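PDB 3R0O: carnitinyl-CoA dehydratase from Mycobacterium avium, which probably catalyses the reversible dehydration of carnitinyl-CoA, as a lyase of the enoyl-CoA hydratase/isomerase (crotonase) family. Local coordinates for residues Gly23-Ile28 against Val60-Ile65; Cys135-Phe140 against Val193-Val198. One frame throughout, in Å; residues are numbered along the deposited sequence.

Both interactions tie strands of the same main sheet of the crotonase fold, with centres about 20 Å apart. Interaction 1 is the core contact: strands 25-30 and 62-67 run side by side through a ladder of backbone bonds, and aliphatic side chains pack on both faces of the sheet. Interaction 2 lies at the edge strand 191-193, where 131-135 and its neighbour run out into turns; its chemistry is largely polar, the D195 carboxylate meeting the backbone N-H and the hydroxyl of S137 near the surface. Helix 198-210 connects the two, since it covers the V25, A62 and V64 face of interaction 1 and starts from the turn in interaction 2.

Interaction 1: residues Gly23-Ile28 against Val60-Ile65; sequences GNVALI and VWAVVI
A26 and V63 pair at the middle of a parallel strand contact inside the main sheet, where strand 25-30 lies between 17-22 and 62-67. Over 25-28 and 62-65 the axes approach to 4.7 Å, at 17°. Backbone bonds zigzag across: A26 N donates to A62 O, A26 O accepts from V64 N at 2.9 Å, and I28 N reaches V64 O at 2.7 Å in a nearly straight bond. CA-H groups of V25, V63 and L27 point at the same oxygens (A62 O, A26 O and V64 O), and I65 CA adds a contact to I28 O. This is the parallel pair of a beta-alpha-beta crossover, strand 25-30, helix 41-56 and strand 62-67, within the crotonase fold. Side chains alternate between faces. Toward helix 198-210, V64 is straddled by its neighbours: its CG1 touches L27 CD1 at 3.6 Å, while its CG2 meets V25 CG1 at 3.9 Å. The CG1 of V25 gets there by standing anti to its own nitrogen (chi1 -176°). On the other face, covered by helix 41-56, I28 extends from the strand with CG1 anti to the carbonyl carbon, and its CD1 meets V63 CG1 at 3.8 Å; A26 CB sits against V60 CG1. Where the strands begin, N24 O receives W61 N at 2.7 Å and, weakly, A62 N. The N24 amide lies flat over the W61 indole, the planes 12° apart and N24 CG over the ring centre, with OD1 above the benzo part. A bond from N24 ND2 to E59 O fixes the amide's rotation, and W61 also packs on W270 of a second subunit.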
loop_
_atom_site.group_PDB
_atom_site.type_symbol
_atom_site.label_atom_id
_atom_site.label_comp_id
_atom_site.label_asym_id
_atom_site.label_seq_id
_atom_site.Cartn_x
_atom_site.Cartn_y
_atom_site.Cartn_z
ATOM N N GLY A 23 2.840 15.672 30.957
ATOM C CA GLY A 23 1.611 14.900 31.201
ATOM C C GLY A 23 1.898 13.416 31.016
ATOM O O GLY A 23 2.873 12.906 31.555
ATOM N N ASN A 24 1.072 12.728 30.232
ATOM C CA ASN A 24 1.273 11.295 29.945
ATOM C C ASN A 24 2.211 11.059 28.719
ATOM O O ASN A 24 2.145 10.004 28.077
ATOM C CB ASN A 24 -0.098 10.584 29.748
ATOM C CG ASN A 24 -0.964 10.484 31.066
ATOM O OD1 ASN A 24 -2.116 10.930 31.090
ATOM N ND2 ASN A 24 -0.424 9.846 32.121
ATOM N N VAL A 25 3.039 12.052 28.366
ATOM C CA VAL A 25 3.930 11.947 27.190
ATOM C C VAL A 25 5.408 11.977 27.578
ATOM O O VAL A 25 5.846 12.817 28.382
ATOM C CB VAL A 25 3.661 13.042 26.086
ATOM C CG1 VAL A 25 4.550 12.816 24.841
ATOM C CG2 VAL A 25 2.183 13.099 25.688
ATOM N N ALA A 26 6.170 11.045 27.015
ATOM C CA ALA A 26 7.615 11.041 27.161
ATOM C C ALA A 26 8.196 11.686 25.928
ATOM O O ALA A 26 7.995 11.182 24.807
ATOM C CB ALA A 26 8.147 9.626 27.318
ATOM N N LEU A 27 8.894 12.802 26.144
ATOM C CA LEU A 27 9.580 13.536 25.091
ATOM C C LEU A 27 11.085 13.230 25.116
ATOM O O LEU A 27 11.792 13.513 26.109
ATOM C CB LEU A 27 9.336 15.064 25.234
ATOM C CG LEU A 27 10.077 16.027 24.286
ATOM C CD1 LEU A 27 9.629 15.905 22.809
ATOM C CD2 LEU A 27 9.939 17.489 24.750
ATOM N N ILE A 28 11.566 12.665 24.020
ATOM C CA ILE A 28 12.973 12.335 23.870
ATOM C C ILE A 28 13.569 13.287 22.873
ATOM O O ILE A 28 13.028 13.434 21.787
ATOM C CB ILE A 28 13.156 10.907 23.306
ATOM C CG1 ILE A 28 12.423 9.891 24.194
ATOM C CG2 ILE A 28 14.666 10.625 23.113
ATOM C CD1 ILE A 28 12.222 8.521 23.567
ATOM N N VAL A 60 2.901 6.366 30.980
ATOM C CA VAL A 60 3.341 7.001 29.727
ATOM C C VAL A 60 2.429 6.480 28.641
ATOM O O VAL A 60 2.405 5.270 28.404
ATOM C CB VAL A 60 4.830 6.694 29.390
ATOM C CG1 VAL A 60 5.163 7.108 27.944
ATOM C CG2 VAL A 60 5.748 7.384 30.394
ATOM N N TRP A 61 1.651 7.367 28.011
ATOM C CA TRP A 61 0.678 6.922 27.009
ATOM C C TRP A 61 1.059 7.223 25.564
ATOM O O TRP A 61 0.390 6.766 24.642
ATOM C CB TRP A 61 -0.734 7.452 27.317
ATOM C CG TRP A 61 -1.308 7.012 28.669
ATOM C CD1 TRP A 61 -0.764 6.112 29.554
ATOM C CD2 TRP A 61 -2.555 7.429 29.239
ATOM N NE1 TRP A 61 -1.595 5.973 30.657
ATOM C CE2 TRP A 61 -2.696 6.768 30.483
ATOM C CE3 TRP A 61 -3.563 8.303 28.820
ATOM C CZ2 TRP A 61 -3.806 6.963 31.317
ATOM C CZ3 TRP A 61 -4.674 8.493 29.644
ATOM C CH2 TRP A 61 -4.785 7.824 30.875
ATOM N N ALA A 62 2.137 7.979 25.372
ATOM C CA ALA A 62 2.659 8.309 24.041
ATOM C C ALA A 62 4.085 8.805 24.160
ATOM O O ALA A 62 4.498 9.265 25.215
ATOM C CB ALA A 62 1.811 9.340 23.343
ATOM N N VAL A 63 4.831 8.681 23.063
ATOM C CA VAL A 63 6.222 9.082 22.993
ATOM C C VAL A 63 6.419 10.026 21.812
ATOM O O VAL A 63 5.824 9.834 20.731
ATOM C CB VAL A 63 7.165 7.844 22.864
ATOM C CG1 VAL A 63 8.599 8.242 22.569
ATOM C CG2 VAL A 63 7.099 6.980 24.120
ATOM N N VAL A 64 7.236 11.059 22.032
ATOM C CA VAL A 64 7.675 11.952 20.976
ATOM C C VAL A 64 9.193 11.941 20.947
ATOM O O VAL A 64 9.841 12.046 21.996
ATOM C CB VAL A 64 7.144 13.400 21.198
ATOM C CG1 VAL A 64 7.738 14.383 20.152
ATOM C CG2 VAL A 64 5.584 13.433 21.184
ATOM N N ILE A 65 9.763 11.768 19.755
ATOM C CA ILE A 65 11.208 11.907 19.571
ATOM C C ILE A 65 11.512 13.091 18.638
ATOM O O ILE A 65 10.839 13.275 17.622
ATOM C CB ILE A 65 11.853 10.575 19.042
ATOM C CG1 ILE A 65 13.385 10.651 19.085
ATOM C CG2 ILE A 65 11.350 10.227 17.639
ATOM C CD1 ILE A 65 14.092 9.246 19.086
#

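Interaction 2: residues Cys135-Phe140 against Val193-Val198; sequences CESASF and VPDGTV
D195 meets S137 through both carboxylate oxygens. S137 N donates to D195 OD1 at 3.0 Å in a fairly straight bond (166°) that uses the syn lone pair of this oxygen, while S137 OG lies 3.0 Å from D195 OD2, a probable hydrogen bond, though its proton could turn to a different acceptor. The hydroxyl is placed there by its chi1 of 77°, which tucks OG between the backbone nitrogen and the carbonyl carbon. OD1 also lies against C135, with CB at 3.2 Å and SG at 3.4 Å. Next to this group the strands part: E136 N makes a weak bond to V193 O, and C135 CA directs its hydrogen to the same oxygen, at the last parallel bridge between strands 131-135 and 191-193. V198 CG2 touches C135 N. Two turns hold these groups in position. C135 to A138 forms a type I turn, presenting S137 N to the carboxylate, and P194 to T197 forms a type II turn that carries D195 and leads into helix 198-210. In the latter, P194 O accepts both T197 N and T197 OG1, the hydroxyl bond being 2.8 Å long. The contact thus joins the sheet's edge strand to the turn leaving its neighbour, and the backbone and hydroxyl donors gathered at D195 would probably stabilise its carboxylate in the charged form.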
loop_
_atom_site.group_PDB
_atom_site.type_symbol
_atom_site.label_atom_id
_atom_site.label_comp_id
_atom_site.label_asym_id
_atom_site.label_seq_id
_atom_site.Cartn_x
_atom_site.Cartn_y
_atom_site.Cartn_z
ATOM N N CYS A 135 8.634 20.166 10.106
ATOM C CA CYS A 135 8.631 21.595 9.882
ATOM C C CYS A 135 8.779 21.842 8.374
ATOM O O CYS A 135 9.145 20.922 7.632
ATOM C CB CYS A 135 9.753 22.260 10.692
ATOM S SG CYS A 135 11.412 21.706 10.214
ATOM N N GLU A 136 8.456 23.064 7.934
ATOM C CA GLU A 136 8.471 23.469 6.526
ATOM C C GLU A 136 9.757 23.105 5.821
ATOM O O GLU A 136 9.735 22.582 4.700
ATOM C CB GLU A 136 8.264 24.988 6.413
ATOM C CG GLU A 136 6.828 25.454 6.601
ATOM C CD GLU A 136 5.911 25.079 5.436
ATOM O OE1 GLU A 136 6.434 24.867 4.318
ATOM O OE2 GLU A 136 4.670 25.003 5.621
ATOM N N SER A 137 10.888 23.365 6.484
ATOM C CA SER A 137 12.178 23.168 5.829
ATOM C C SER A 137 12.765 21.748 5.992
ATOM O O SER A 137 13.882 21.493 5.553
ATOM C CB SER A 137 13.168 24.252 6.272
ATOM O OG SER A 137 13.641 23.937 7.563
ATOM N N ALA A 138 12.012 20.824 6.594
ATOM C CA ALA A 138 12.482 19.429 6.720
ATOM C C ALA A 138 12.476 18.728 5.348
ATOM O O ALA A 138 11.749 19.104 4.435
ATOM C CB ALA A 138 11.639 18.658 7.704
ATOM N N SER A 139 13.309 17.720 5.203
ATOM C CA SER A 139 13.272 16.895 4.006
ATOM C C SER A 139 13.657 15.490 4.402
ATOM O O SER A 139 14.307 15.284 5.439
ATOM C CB SER A 139 14.228 17.422 2.950
ATOM O OG SER A 139 15.547 17.445 3.468
ATOM N N PHE A 140 13.238 14.538 3.574
ATOM C CA PHE A 140 13.450 13.131 3.807
ATOM C C PHE A 140 14.163 12.548 2.584
ATOM O O PHE A 140 14.086 13.089 1.479
ATOM C CB PHE A 140 12.102 12.439 4.063
ATOM C CG PHE A 140 11.311 13.062 5.211
ATOM C CD1 PHE A 140 11.361 12.513 6.480
ATOM C CD2 PHE A 140 10.531 14.214 5.005
ATOM C CE1 PHE A 140 10.650 13.085 7.543
ATOM C CE2 PHE A 140 9.842 14.807 6.050
ATOM C CZ PHE A 140 9.890 14.239 7.328
ATOM N N VAL A 193 4.386 21.993 9.700
ATOM C CA VAL A 193 4.192 23.167 10.580
ATOM C C VAL A 193 5.394 24.119 10.448
ATOM O O VAL A 193 6.407 23.729 9.890
ATOM C CB VAL A 193 4.002 22.756 12.072
ATOM C CG1 VAL A 193 2.740 21.883 12.253
ATOM C CG2 VAL A 193 5.278 22.081 12.653
ATOM N N PRO A 194 5.286 25.370 10.948
ATOM C CA PRO A 194 6.432 26.289 10.830
ATOM C C PRO A 194 7.699 25.799 11.561
ATOM O O PRO A 194 7.612 25.149 12.609
ATOM C CB PRO A 194 5.918 27.583 11.479
ATOM C CG PRO A 194 4.405 27.550 11.253
ATOM C CD PRO A 194 4.056 26.064 11.400
ATOM N N ASP A 195 8.864 26.119 11.001
ATOM C CA ASP A 195 10.123 25.800 11.652
ATOM C C ASP A 195 10.096 26.356 13.063
ATOM O O ASP A 195 9.596 27.475 13.302
ATOM C CB ASP A 195 11.308 26.408 10.890
ATOM C CG ASP A 195 11.478 25.823 9.497
ATOM O OD1 ASP A 195 10.823 24.825 9.142
ATOM O OD2 ASP A 195 12.267 26.372 8.726
ATOM N N GLY A 196 10.607 25.566 14.002
ATOM C CA GLY A 196 10.617 25.985 15.392
ATOM C C GLY A 196 9.402 25.551 16.192
ATOM O O GLY A 196 9.399 25.725 17.407
ATOM N N THR A 197 8.375 24.986 15.554
ATOM C CA THR A 197 7.134 24.692 16.301
ATOM C C THR A 197 6.797 23.219 16.376
ATOM O O THR A 197 5.740 22.842 16.889
ATOM C CB THR A 197 5.889 25.412 15.732
ATOM O OG1 THR A 197 5.524 24.813 14.476
ATOM C CG2 THR A 197 6.132 26.948 15.573
ATOM N N VAL A 198 7.700 22.389 15.876
ATOM C CA VAL A 198 7.436 20.971 15.707
ATOM C C VAL A 198 7.117 20.228 17.044
ATOM O O VAL A 198 6.235 19.352 17.093
ATOM C CB VAL A 198 8.574 20.333 14.844
ATOM C CG1 VAL A 198 9.693 19.716 15.700
ATOM C CG2 VAL A 198 8.002 19.363 13.860
#